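Local coordinates for putative endoribonuclease (Klebsiella pneumoniae, PDB 3LYB), which is a putative endoribonuclease of the L-PSP family in the YjgF-like clan and may cleave RNA, at residues L97-R102 / S125-V130; T38-F43 / I69-W74; G21-L26 / E144-L149; Y75-I80 / R112-F117. All coordinates share one frame; numbering follows the deposited sequence.

Contact 1 (L97-R102 / S125-V130)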
loop_
_atom_site.group_PDB
_atom_site.type_symbol
_atom_site.label_atom_id
_atom_site.label_comp_id
_atom_site.label_asym_id
_atom_site.label_seq_id
_atom_site.Cartn_x
_atom_site.Cartn_y
_atom_site.Cartn_z
ATOM N N LEU B 97 0.566 15.600 31.347
ATOM C CA LEU B 97 0.177 15.822 29.946
ATOM C C LEU B 97 0.098 14.503 29.196
ATOM O O LEU B 97 0.999 13.654 29.315
ATOM C CB LEU B 97 1.155 16.753 29.237
ATOM C CG LEU B 97 1.282 18.200 29.711
ATOM C CD1 LEU B 97 2.216 18.872 28.756
ATOM C CD2 LEU B 97 -0.039 18.958 29.785
ATOM N N VAL B 98 -0.980 14.319 28.438
ATOM C CA VAL B 98 -1.021 13.233 27.450
ATOM C C VAL B 98 -0.934 13.869 26.052
ATOM O O VAL B 98 -1.784 14.678 25.678
ATOM C CB VAL B 98 -2.233 12.254 27.622
ATOM C CG1 VAL B 98 -2.143 11.136 26.616
ATOM C CG2 VAL B 98 -2.254 11.657 29.012
ATOM N N GLN B 99 0.117 13.521 25.314
ATOM C CA GLN B 99 0.375 14.125 24.014
ATOM C C GLN B 99 0.286 13.134 22.855
ATOM O O GLN B 99 0.998 12.138 22.818
ATOM C CB GLN B 99 1.741 14.793 24.029
ATOM C CG GLN B 99 1.837 15.957 25.029
ATOM C CD GLN B 99 3.077 15.868 25.883
ATOM O OE1 GLN B 99 3.741 16.861 26.107
ATOM N NE2 GLN B 99 3.392 14.670 26.375
ATOM N N TYR B 100 -0.580 13.451 21.897
ATOM C CA TYR B 100 -0.907 12.599 20.769
ATOM C C TYR B 100 -0.385 13.189 19.466
ATOM O O TYR B 100 -0.714 14.314 19.114
ATOM C CB TYR B 100 -2.422 12.493 20.677
ATOM C CG TYR B 100 -3.107 11.864 21.877
ATOM C CD1 TYR B 100 -3.098 10.484 22.053
ATOM C CD2 TYR B 100 -3.785 12.650 22.816
ATOM C CE1 TYR B 100 -3.722 9.892 23.126
ATOM C CE2 TYR B 100 -4.431 12.066 23.909
ATOM C CZ TYR B 100 -4.404 10.675 24.046
ATOM O OH TYR B 100 -5.028 10.048 25.110
ATOM N N PHE B 101 0.413 12.415 18.741
ATOM C CA PHE B 101 0.985 12.862 17.476
ATOM C C PHE B 101 0.526 12.021 16.317
ATOM O O PHE B 101 0.339 10.810 16.457
ATOM C CB PHE B 101 2.504 12.707 17.488
ATOM C CG PHE B 101 3.217 13.614 18.429
ATOM C CD1 PHE B 101 3.187 13.385 19.803
ATOM C CD2 PHE B 101 3.968 14.687 17.933
ATOM C CE1 PHE B 101 3.890 14.222 20.673
ATOM C CE2 PHE B 101 4.674 15.529 18.802
ATOM C CZ PHE B 101 4.630 15.291 20.181
ATOM N N ARG B 102 0.406 12.651 15.159
ATOM C CA ARG B 102 0.305 11.926 13.904
ATOM C C ARG B 102 1.655 11.369 13.474
ATOM O O ARG B 102 1.718 10.420 12.712
ATOM C CB ARG B 102 -0.247 12.839 12.801
ATOM C CG ARG B 102 -1.752 12.954 12.888
ATOM C CD ARG B 102 -2.412 13.346 11.616
ATOM N NE ARG B 102 -2.478 12.238 10.692
ATOM C CZ ARG B 102 -2.137 12.300 9.406
ATOM N NH1 ARG B 102 -1.724 13.440 8.865
ATOM N NH2 ARG B 102 -2.249 11.213 8.648
ATOM N N SER B 125 4.395 12.807 31.718
ATOM C CA SER B 125 4.271 12.851 30.256
ATOM C C SER B 125 4.040 11.500 29.566
ATOM O O SER B 125 4.748 10.518 29.783
ATOM C CB SER B 125 5.500 13.562 29.670
ATOM O OG SER B 125 5.425 13.718 28.281
ATOM N N THR B 126 3.014 11.476 28.739
ATOM C CA THR B 126 2.797 10.379 27.831
ATOM C C THR B 126 2.791 10.916 26.404
ATOM O O THR B 126 2.197 11.963 26.111
ATOM C CB THR B 126 1.481 9.644 28.140
ATOM O OG1 THR B 126 1.570 9.088 29.443
ATOM C CG2 THR B 126 1.227 8.514 27.147
ATOM N N VAL B 127 3.453 10.187 25.524
ATOM C CA VAL B 127 3.629 10.605 24.143
ATOM C C VAL B 127 3.387 9.401 23.255
ATOM O O VAL B 127 4.152 8.435 23.308
ATOM C CB VAL B 127 5.066 11.080 23.903
ATOM C CG1 VAL B 127 5.225 11.520 22.488
ATOM C CG2 VAL B 127 5.456 12.200 24.868
ATOM N N VAL B 128 2.335 9.449 22.440
ATOM C CA VAL B 128 2.089 8.385 21.459
ATOM C C VAL B 128 1.746 8.896 20.058
ATOM O O VAL B 128 1.156 9.973 19.890
ATOM C CB VAL B 128 0.978 7.420 21.905
ATOM C CG1 VAL B 128 1.410 6.661 23.161
ATOM C CG2 VAL B 128 -0.383 8.153 22.063
ATOM N N GLN B 129 2.105 8.090 19.057
ATOM C CA GLN B 129 1.710 8.349 17.683
ATOM C C GLN B 129 0.408 7.625 17.397
ATOM O O GLN B 129 0.339 6.379 17.415
ATOM C CB GLN B 129 2.785 7.918 16.691
ATOM C CG GLN B 129 2.423 8.254 15.248
ATOM C CD GLN B 129 3.578 8.077 14.263
ATOM O OE1 GLN B 129 4.712 8.497 14.507
ATOM N NE2 GLN B 129 3.284 7.468 13.146
ATOM N N VAL B 130 -0.621 8.409 17.113
ATOM C CA VAL B 130 -1.906 7.851 16.700
ATOM C C VAL B 130 -2.145 8.158 15.222
ATOM O O VAL B 130 -1.319 8.788 14.596
ATOM C CB VAL B 130 -3.047 8.360 17.613
ATOM C CG1 VAL B 130 -2.691 8.100 19.109
ATOM C CG2 VAL B 130 -3.317 9.823 17.364
#

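Contact 2 (T38-F43 / I69-W74). With CA (calcium ion), chain F.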
loop_
_atom_site.group_PDB
_atom_site.type_symbol
_atom_site.label_atom_id
_atom_site.label_comp_id
_atom_site.label_asym_id
_atom_site.label_seq_id
_atom_site.Cartn_x
_atom_site.Cartn_y
_atom_site.Cartn_z
ATOM N N THR B 38 -10.571 28.169 12.182
ATOM C CA THR B 38 -9.383 27.819 11.412
ATOM C C THR B 38 -8.508 26.823 12.174
ATOM O O THR B 38 -8.351 26.932 13.394
ATOM C CB THR B 38 -8.497 29.062 11.080
ATOM O OG1 THR B 38 -9.266 30.277 11.131
ATOM C CG2 THR B 38 -7.810 28.905 9.697
ATOM N N ILE B 39 -7.971 25.847 11.435
ATOM C CA ILE B 39 -6.884 24.996 11.886
ATOM C C ILE B 39 -5.602 25.784 11.683
ATOM O O ILE B 39 -5.356 26.285 10.589
ATOM C CB ILE B 39 -6.741 23.695 11.026
ATOM C CG1 ILE B 39 -8.051 22.898 10.928
ATOM C CG2 ILE B 39 -5.580 22.827 11.523
ATOM C CD1 ILE B 39 -8.731 22.584 12.272
ATOM N N VAL B 40 -4.788 25.869 12.729
ATOM C CA VAL B 40 -3.480 26.510 12.681
ATOM C C VAL B 40 -2.556 25.767 11.724
ATOM O O VAL B 40 -2.353 24.570 11.876
ATOM C CB VAL B 40 -2.866 26.539 14.084
ATOM C CG1 VAL B 40 -1.465 27.104 14.041
ATOM C CG2 VAL B 40 -3.753 27.357 15.012
ATOM N N ASN B 41 -1.991 26.458 10.742
ATOM C CA ASN B 41 -1.236 25.734 9.703
ATOM C C ASN B 41 0.220 26.143 9.474
ATOM O O ASN B 41 0.921 25.542 8.666
ATOM C CB ASN B 41 -2.020 25.638 8.378
ATOM C CG ASN B 41 -2.391 27.004 7.790
ATOM O OD1 ASN B 41 -2.809 27.942 8.495
ATOM N ND2 ASN B 41 -2.275 27.106 6.472
ATOM N N GLY B 42 0.684 27.139 10.209
ATOM C CA GLY B 42 2.058 27.584 10.074
ATOM C C GLY B 42 2.278 28.857 10.848
ATOM O O GLY B 42 1.376 29.307 11.565
ATOM N N PHE B 43 3.476 29.423 10.692
ATOM C CA PHE B 43 3.909 30.636 11.415
ATOM C C PHE B 43 2.973 31.843 11.328
ATOM O O PHE B 43 2.779 32.569 12.318
ATOM C CB PHE B 43 5.300 31.061 10.970
ATOM C CG PHE B 43 6.381 30.199 11.505
ATOM C CD1 PHE B 43 6.416 29.868 12.858
ATOM C CD2 PHE B 43 7.381 29.718 10.669
ATOM C CE1 PHE B 43 7.438 29.075 13.375
ATOM C CE2 PHE B 43 8.402 28.915 11.179
ATOM C CZ PHE B 43 8.426 28.592 12.539
ATOM N N ILE B 69 4.079 22.276 12.704
ATOM C CA ILE B 69 4.173 21.600 13.993
ATOM C C ILE B 69 4.487 22.594 15.135
ATOM O O ILE B 69 3.931 22.465 16.239
ATOM C CB ILE B 69 5.157 20.407 13.946
ATOM C CG1 ILE B 69 5.207 19.646 15.269
ATOM C CG2 ILE B 69 6.527 20.867 13.601
ATOM C CD1 ILE B 69 3.852 19.288 15.865
ATOM N N LEU B 70 5.362 23.573 14.863
ATOM C CA LEU B 70 5.754 24.564 15.869
ATOM C C LEU B 70 4.545 25.412 16.215
ATOM O O LEU B 70 4.162 25.527 17.376
ATOM C CB LEU B 70 6.922 25.426 15.366
ATOM C CG LEU B 70 8.300 24.743 15.245
ATOM C CD1 LEU B 70 9.319 25.642 14.527
ATOM C CD2 LEU B 70 8.841 24.272 16.600
ATOM N N ALA B 71 3.904 25.941 15.185
ATOM C CA ALA B 71 2.723 26.762 15.369
ATOM C C ALA B 71 1.610 26.030 16.092
ATOM O O ALA B 71 1.018 26.577 17.006
ATOM C CB ALA B 71 2.232 27.284 14.033
ATOM N N GLN B 72 1.318 24.796 15.692
ATOM C CA GLN B 72 0.248 24.027 16.335
ATOM C C GLN B 72 0.600 23.690 17.789
ATOM O O GLN B 72 -0.256 23.764 18.685
ATOM C CB GLN B 72 -0.064 22.752 15.548
ATOM C CG GLN B 72 -0.802 22.964 14.195
ATOM C CD GLN B 72 -1.214 21.649 13.537
ATOM O OE1 GLN B 72 -1.089 20.587 14.131
ATOM N NE2 GLN B 72 -1.688 21.719 12.319
ATOM N N SER B 73 1.856 23.349 18.040
ATOM C CA SER B 73 2.245 23.022 19.393
ATOM C C SER B 73 2.063 24.246 20.266
ATOM O O SER B 73 1.498 24.174 21.376
ATOM C CB SER B 73 3.690 22.543 19.450
ATOM O OG SER B 73 3.870 21.385 18.649
ATOM N N TRP B 74 2.527 25.382 19.748
ATOM C CA TRP B 74 2.537 26.572 20.549
ATOM C C TRP B 74 1.079 26.897 20.858
ATOM O O TRP B 74 0.691 27.061 22.022
ATOM C CB TRP B 74 3.256 27.729 19.849
ATOM C CG TRP B 74 3.040 28.999 20.606
ATOM C CD1 TRP B 74 3.745 29.436 21.699
ATOM C CD2 TRP B 74 1.992 29.954 20.391
ATOM N NE1 TRP B 74 3.214 30.624 22.157
ATOM C CE2 TRP B 74 2.141 30.966 21.370
ATOM C CE3 TRP B 74 0.955 30.062 19.454
ATOM C CZ2 TRP B 74 1.287 32.080 21.440
ATOM C CZ3 TRP B 74 0.103 31.169 19.513
ATOM C CH2 TRP B 74 0.282 32.167 20.502
HETATM CA CA CA F . -4.285 29.892 8.458
#

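Contact 3 (G21-L26 / E144-L149)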
loop_
_atom_site.group_PDB
_atom_site.type_symbol
_atom_site.label_atom_id
_atom_site.label_comp_id
_atom_site.label_asym_id
_atom_site.label_seq_id
_atom_site.Cartn_x
_atom_site.Cartn_y
_atom_site.Cartn_z
ATOM N N GLY B 21 -12.579 17.471 43.172
ATOM C CA GLY B 21 -11.684 17.603 44.314
ATOM C C GLY B 21 -10.670 18.687 43.995
ATOM O O GLY B 21 -11.022 19.758 43.477
ATOM N N ASP B 22 -9.405 18.390 44.271
ATOM C CA ASP B 22 -8.322 19.348 44.074
ATOM C C ASP B 22 -7.822 19.361 42.620
ATOM O O ASP B 22 -6.834 20.046 42.274
ATOM C CB ASP B 22 -7.181 19.036 45.045
ATOM C CG ASP B 22 -7.640 19.040 46.511
ATOM O OD1 ASP B 22 -8.258 20.026 46.966
ATOM O OD2 ASP B 22 -7.390 18.047 47.216
ATOM N N PHE B 23 -8.529 18.622 41.768
ATOM C CA PHE B 23 -8.095 18.392 40.406
ATOM C C PHE B 23 -8.955 19.120 39.393
ATOM O O PHE B 23 -10.163 19.280 39.575
ATOM C CB PHE B 23 -8.134 16.900 40.085
ATOM C CG PHE B 23 -6.991 16.121 40.645
ATOM C CD1 PHE B 23 -5.763 16.099 39.997
ATOM C CD2 PHE B 23 -7.151 15.368 41.808
ATOM C CE1 PHE B 23 -4.702 15.355 40.506
ATOM C CE2 PHE B 23 -6.098 14.614 42.323
ATOM C CZ PHE B 23 -4.873 14.613 41.670
ATOM N N ILE B 24 -8.313 19.542 38.317
ATOM C CA ILE B 24 -8.994 20.092 37.175
ATOM C C ILE B 24 -8.554 19.309 35.953
ATOM O O ILE B 24 -7.351 19.157 35.695
ATOM C CB ILE B 24 -8.655 21.557 37.008
ATOM C CG1 ILE B 24 -9.194 22.326 38.214
ATOM C CG2 ILE B 24 -9.209 22.113 35.679
ATOM C CD1 ILE B 24 -8.374 23.515 38.555
ATOM N N PHE B 25 -9.541 18.799 35.222
ATOM C CA PHE B 25 -9.305 18.020 34.021
ATOM C C PHE B 25 -9.643 18.826 32.785
ATOM O O PHE B 25 -10.734 19.364 32.684
ATOM C CB PHE B 25 -10.145 16.754 34.061
ATOM C CG PHE B 25 -9.774 15.826 35.172
ATOM C CD1 PHE B 25 -10.346 15.966 36.438
ATOM C CD2 PHE B 25 -8.850 14.809 34.961
ATOM C CE1 PHE B 25 -9.997 15.108 37.482
ATOM C CE2 PHE B 25 -8.490 13.940 35.999
ATOM C CZ PHE B 25 -9.066 14.091 37.263
ATOM N N LEU B 26 -8.699 18.923 31.853
ATOM C CA LEU B 26 -8.986 19.562 30.570
ATOM C C LEU B 26 -9.390 18.533 29.542
ATOM O O LEU B 26 -8.910 17.411 29.553
ATOM C CB LEU B 26 -7.796 20.379 30.058
ATOM C CG LEU B 26 -7.707 21.821 30.561
ATOM C CD1 LEU B 26 -7.272 21.808 32.002
ATOM C CD2 LEU B 26 -6.736 22.637 29.768
ATOM N N GLU B 144 -3.605 16.634 26.130
ATOM C CA GLU B 144 -4.601 16.551 27.191
ATOM C C GLU B 144 -3.920 16.872 28.514
ATOM O O GLU B 144 -2.876 16.328 28.823
ATOM C CB GLU B 144 -5.219 15.145 27.230
ATOM C CG GLU B 144 -6.243 14.901 28.342
ATOM C CD GLU B 144 -6.409 13.415 28.672
ATOM O OE1 GLU B 144 -6.945 12.681 27.815
ATOM O OE2 GLU B 144 -6.016 12.966 29.783
ATOM N N ALA B 145 -4.521 17.755 29.289
ATOM C CA ALA B 145 -3.889 18.254 30.492
ATOM C C ALA B 145 -4.680 17.913 31.734
ATOM O O ALA B 145 -5.911 17.982 31.757
ATOM C CB ALA B 145 -3.674 19.772 30.396
ATOM N N THR B 146 -3.962 17.543 32.776
ATOM C CA THR B 146 -4.569 17.405 34.079
ATOM C C THR B 146 -3.895 18.343 35.107
ATOM O O THR B 146 -2.669 18.454 35.172
ATOM C CB THR B 146 -4.579 15.953 34.524
ATOM O OG1 THR B 146 -5.189 15.171 33.492
ATOM C CG2 THR B 146 -5.390 15.797 35.790
ATOM N N VAL B 147 -4.729 19.023 35.884
ATOM C CA VAL B 147 -4.268 20.051 36.809
ATOM C C VAL B 147 -4.512 19.672 38.285
ATOM O O VAL B 147 -5.582 19.161 38.638
ATOM C CB VAL B 147 -4.927 21.408 36.475
ATOM C CG1 VAL B 147 -4.090 22.520 36.991
ATOM C CG2 VAL B 147 -5.042 21.590 34.980
ATOM N N TRP B 148 -3.500 19.889 39.130
ATOM C CA TRP B 148 -3.682 19.834 40.596
ATOM C C TRP B 148 -3.626 21.232 41.174
ATOM O O TRP B 148 -2.615 21.926 41.077
ATOM C CB TRP B 148 -2.634 18.956 41.262
ATOM C CG TRP B 148 -2.899 18.631 42.730
ATOM C CD1 TRP B 148 -3.947 17.912 43.243
ATOM C CD2 TRP B 148 -2.067 18.974 43.846
ATOM N NE1 TRP B 148 -3.818 17.786 44.609
ATOM C CE2 TRP B 148 -2.679 18.437 45.008
ATOM C CE3 TRP B 148 -0.862 19.683 43.980
ATOM C CZ2 TRP B 148 -2.129 18.595 46.293
ATOM C CZ3 TRP B 148 -0.310 19.836 45.258
ATOM C CH2 TRP B 148 -0.947 19.294 46.397
ATOM N N LEU B 149 -4.733 21.623 41.782
ATOM C CA LEU B 149 -4.946 22.987 42.216
ATOM C C LEU B 149 -5.959 22.996 43.368
ATOM O O LEU B 149 -7.170 23.149 43.116
ATOM C CB LEU B 149 -5.478 23.790 41.035
ATOM C CG LEU B 149 -5.412 25.308 41.069
ATOM C CD1 LEU B 149 -3.980 25.796 41.277
ATOM C CD2 LEU B 149 -5.985 25.871 39.785
#

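Contact 4 (Y75-I80 / R112-F117)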
loop_
_atom_site.group_PDB
_atom_site.type_symbol
_atom_site.label_atom_id
_atom_site.label_comp_id
_atom_site.label_asym_id
_atom_site.label_seq_id
_atom_site.Cartn_x
_atom_site.Cartn_y
_atom_site.Cartn_z
ATOM N N TYR B 75 0.269 26.934 19.811
ATOM C CA TYR B 75 -1.138 27.254 19.934
ATOM C C TYR B 75 -1.851 26.386 20.964
ATOM O O TYR B 75 -2.724 26.841 21.680
ATOM C CB TYR B 75 -1.800 27.133 18.562
ATOM C CG TYR B 75 -3.024 27.971 18.440
ATOM C CD1 TYR B 75 -2.957 29.260 17.899
ATOM C CD2 TYR B 75 -4.264 27.498 18.895
ATOM C CE1 TYR B 75 -4.105 30.063 17.803
ATOM C CE2 TYR B 75 -5.418 28.284 18.797
ATOM C CZ TYR B 75 -5.331 29.565 18.264
ATOM O OH TYR B 75 -6.481 30.340 18.179
ATOM N N VAL B 76 -1.475 25.124 21.039
ATOM C CA VAL B 76 -2.147 24.207 21.934
ATOM C C VAL B 76 -1.685 24.445 23.353
ATOM O O VAL B 76 -2.497 24.493 24.281
ATOM C CB VAL B 76 -1.883 22.727 21.542
ATOM C CG1 VAL B 76 -2.087 21.781 22.740
ATOM C CG2 VAL B 76 -2.772 22.340 20.413
ATOM N N LEU B 77 -0.368 24.553 23.508
ATOM C CA LEU B 77 0.233 24.777 24.811
ATOM C C LEU B 77 -0.230 26.084 25.450
ATOM O O LEU B 77 -0.595 26.103 26.627
ATOM C CB LEU B 77 1.744 24.696 24.716
ATOM C CG LEU B 77 2.256 23.261 24.565
ATOM C CD1 LEU B 77 3.753 23.237 24.346
ATOM C CD2 LEU B 77 1.893 22.395 25.774
ATOM N N GLU B 78 -0.266 27.151 24.655
ATOM C CA GLU B 78 -0.790 28.441 25.100
ATOM C C GLU B 78 -2.276 28.384 25.453
ATOM O O GLU B 78 -2.710 29.058 26.385
ATOM C CB GLU B 78 -0.494 29.535 24.063
ATOM C CG GLU B 78 -1.090 30.929 24.364
ATOM C CD GLU B 78 -0.423 31.675 25.545
ATOM O OE1 GLU B 78 0.649 31.232 26.032
ATOM O OE2 GLU B 78 -0.986 32.721 25.967
ATOM N N SER B 79 -3.053 27.588 24.725
ATOM C CA SER B 79 -4.460 27.370 25.081
ATOM C C SER B 79 -4.558 26.793 26.477
ATOM O O SER B 79 -5.364 27.237 27.286
ATOM C CB SER B 79 -5.134 26.405 24.107
ATOM O OG SER B 79 -5.266 26.990 22.827
ATOM N N ILE B 80 -3.721 25.797 26.749
ATOM C CA ILE B 80 -3.702 25.156 28.043
ATOM C C ILE B 80 -3.427 26.228 29.060
ATOM O O ILE B 80 -4.221 26.410 29.966
ATOM C CB ILE B 80 -2.705 23.968 28.109
ATOM C CG1 ILE B 80 -3.308 22.761 27.381
ATOM C CG2 ILE B 80 -2.411 23.572 29.545
ATOM C CD1 ILE B 80 -2.299 21.686 27.004
ATOM N N ARG B 112 10.922 21.321 21.872
ATOM C CA ARG B 112 11.469 22.676 21.910
ATOM C C ARG B 112 10.412 23.586 22.543
ATOM O O ARG B 112 10.676 24.256 23.548
ATOM C CB ARG B 112 11.874 23.160 20.501
ATOM C CG ARG B 112 12.059 24.688 20.355
ATOM C CD ARG B 112 12.318 25.135 18.890
ATOM N NE ARG B 112 13.498 24.491 18.301
ATOM C CZ ARG B 112 13.772 24.407 16.996
ATOM N NH1 ARG B 112 12.975 24.933 16.082
ATOM N NH2 ARG B 112 14.871 23.793 16.605
ATOM N N VAL B 113 9.209 23.557 21.979
ATOM C CA VAL B 113 8.115 24.405 22.435
ATOM C C VAL B 113 7.727 24.153 23.891
ATOM O O VAL B 113 7.472 25.102 24.645
ATOM C CB VAL B 113 6.892 24.258 21.518
ATOM C CG1 VAL B 113 5.785 25.214 21.916
ATOM C CG2 VAL B 113 7.302 24.520 20.086
ATOM N N ARG B 114 7.691 22.888 24.294
ATOM C CA ARG B 114 7.244 22.571 25.643
ATOM C C ARG B 114 8.187 23.158 26.683
ATOM O O ARG B 114 7.736 23.645 27.707
ATOM C CB ARG B 114 7.064 21.076 25.868
ATOM C CG ARG B 114 6.257 20.799 27.110
ATOM C CD ARG B 114 6.103 19.352 27.436
ATOM N NE ARG B 114 7.360 18.617 27.377
ATOM C CZ ARG B 114 7.463 17.302 27.564
ATOM N NH1 ARG B 114 6.378 16.573 27.841
ATOM N NH2 ARG B 114 8.650 16.711 27.472
ATOM N N LYS B 115 9.482 23.126 26.407
ATOM C CA LYS B 115 10.471 23.789 27.253
ATOM C C LYS B 115 10.124 25.267 27.562
ATOM O O LYS B 115 10.295 25.729 28.700
ATOM C CB LYS B 115 11.849 23.719 26.615
ATOM C CG LYS B 115 12.565 22.427 26.841
ATOM C CD LYS B 115 13.907 22.454 26.084
ATOM C CE LYS B 115 14.568 21.077 26.041
ATOM N NZ LYS B 115 15.498 20.940 24.886
ATOM N N LEU B 116 9.638 25.994 26.556
ATOM C CA LEU B 116 9.223 27.382 26.749
ATOM C C LEU B 116 8.102 27.573 27.775
ATOM O O LEU B 116 7.868 28.688 28.207
ATOM C CB LEU B 116 8.796 28.037 25.420
ATOM C CG LEU B 116 9.646 27.906 24.148
ATOM C CD1 LEU B 116 8.924 28.535 22.962
ATOM C CD2 LEU B 116 11.053 28.471 24.290
ATOM N N PHE B 117 7.404 26.507 28.144
ATOM C CA PHE B 117 6.266 26.628 29.058
ATOM C C PHE B 117 6.578 26.023 30.415
ATOM O O PHE B 117 5.899 26.313 31.404
ATOM C CB PHE B 117 5.024 25.932 28.494
ATOM C CG PHE B 117 4.382 26.661 27.373
ATOM C CD1 PHE B 117 4.904 26.585 26.090
ATOM C CD2 PHE B 117 3.246 27.420 27.595
ATOM C CE1 PHE B 117 4.313 27.276 25.054
ATOM C CE2 PHE B 117 2.637 28.103 26.575
ATOM C CZ PHE B 117 3.162 28.031 25.294
#

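Contact 1 (L97-R102 / S125-V130)
Phe101 and Val127 meet on one face of a parallel strand pair. CE1 of the ring lies 3.5 Å from CG1 of Val127. That methyl stands anti to its own backbone N (chi1 -179°), which turns it toward the ring; the two side chains meet at a slant. Further back on this face, Gln99 bends over the gap between the strands. Its NE2 reaches Ser125 OG at 2.9 Å and Thr126 O at 3.0 Å, with both acceptors close to the amide plane. Thr126 O also accepts from Gln99 N, and the two donors arrive from opposite faces of the carbonyl. Gln99 OE1 turns to Tyr110 OH, and Ser125 OG also takes a bond from Arg114 NH1. On the other face, the ring of Tyr100 runs alongside Val128. Tyr100 CD1 sits in the notch between Val128 CG2 (3.6 Å) and Val130 CG1 (3.8 Å). Between the two strands the backbone bonds alternate as in a regular parallel ladder, with Val128 N to Gln99 O at 3.0 Å and Phe101 N to Val128 O at 2.8 Å. Helix 107-115 covers the Phe101 face. Together the strands and helix form a beta-alpha-beta crossover.

Contact 2 (T38-F43 / I69-W74)
Gln72 reaches out from helix 60-85 and grips the backbone of the 38-43 loop. Its CG stands anti to the carbonyl carbon (chi1 -72°), and the chain is extended beyond it. This carries the amide out to Val40. NE2 meets Val40 O at 3.0 Å, nearly in line with the C=O bond, and the oxygen lies 14° out of the amide plane. The same NE2 also bonds Thr138 O, while OE1 accepts from Leu140 N. The flat amide is thus fixed at both ends and joins three backbone sites. Val40 points its side chain at the helix. Its CG1 rests on Ala71 CB at 3.7 Å, beside the helix backbone. The methyl of Ala71 faces the loop as well and lies 3.3 Å from Gly42 O. Phe43 starts out away from the helix, but its ring folds back so that CZ touches Leu70 CD1 at 3.7 Å. Those two side chains meet at a slant. Asn41 turns the other way, and its OD1 binds a calcium ion together with Asp45. The helix therefore backs the loop that carries this calcium site.

Contact 3 (G21-L26 / E144-L149)
Phe23 and Trp148 form an edge-to-face aromatic pair at the end of two antiparallel strands. The indole edge approaches the phenyl face, with the Phe23 ring and the five-membered ring of Trp148 centred 5.0 Å apart and their planes at 55°. Trp148 CG lies anti to the backbone N (chi1 -169°), which brings the indole to Phe23. Trp148 CD1 is the atom over the face, offset toward the rim and 3.8 Å from Phe23 CZ. Trp148 NE1 lies beside Asp22 CB at 3.6 Å, an ordinary packing contact. Further along this face, the CG2 methyl of Thr146 sits beside the ring of Phe25, 3.6 Å from CE2.

The backbone bonds form a regular ladder. Ile24 and Val147 are a hydrogen-bonded pair, bonded N to O in both directions. Phe23 with Trp148 and Phe25 with Thr146 are the non-hydrogen-bonded pairs. Leu149 N to Asp22 O and Leu26 N to Ala145 O extend the ladder at its two ends. This joins the N-terminal hairpin 17-26 to strand 141-148, the middle one of the five-stranded mixed sheet, whose other side is taken by strand 94-101.

Apolar contacts line the opposite face. Ile24 CB lies beside Val147 CB at 3.8 Å. Ile24 CD1 reaches Leu149 CD2 at 3.6 Å, and Leu26 CD1 touches Val147 CG2 at 3.7 Å. Leu26 and Ala145 also pack on helix 60-85.

Charge enters at Glu144, whose carboxylate is hydrogen-bonded to Thr126 and forms a salt bridge with Lys96, both of a neighbouring subunit.

Contact 4 (Y75-I80 / R112-F117)
Leu77 and Arg114 have the nearest CA atoms of the two segments, 7.4 Å apart. Segment 75-80 is helical throughout and lies within helix 60-85. Segment 112-117 lies at the C-terminal part of helix 107-115. Phe117 N bonds Arg114 O at 2.9 Å. No hydrogen bond crosses between the segments, so side-chain packing carries the contact.

Leu77 points toward the other segment and divides its contacts between two groups. Its CB sits over one face of the Phe117 ring, 3.7 Å from the centroid and 15° off the ring normal, a CH-pi contact. Its CG stands anti to the carbonyl carbon (chi1 -75°), which sends CD1 past the ring. CD1 then meets Val113 CG1 at 3.7 Å and Arg114 CA at 3.8 Å. Leu77 thus packs on both the ring and the helix flank.

Phe117 also reaches the helix backbone. Its CZ lies 3.6 Å from Glu78 N. Glu78 OE1 comes within 3.7 Å of CE2, with the carboxylate and ring planes 52° apart. The main partners of that carboxylate are Arg81 and Arg82, which form salt bridges to OE2. The guanidinium of Arg114 leads away from Leu77 toward the sheet at Ser125.

Such leucine, valine and phenylalanine packing joins the two helices of the helical layer packed on the sheet of this YjgF-like alpha+beta fold.

Contact 3 opens first, at strand 23-26, and closes last, at strand 141-148. The other three contacts all fall within the long loop it makes. Contact 2 comes next, joining the calcium-binding loop to helix 60-85, and it closes before contact 4 opens further along that helix. Contacts 4 and 1 cross: segment 97-102 lies between the two segments of contact 4, and 112-117 lies between those of contact 1. This crossing pair also touches. Strands 94-101 and 141-148 are neighbours, so contacts 1 and 3 share one sheet, where Val98 O probably bonds Glu144 N. Contact 4 joins two helices, contact 2 ties the loop to the same helix 60-85, and Ile80 of contact 4 touches Ala145 of contact 3.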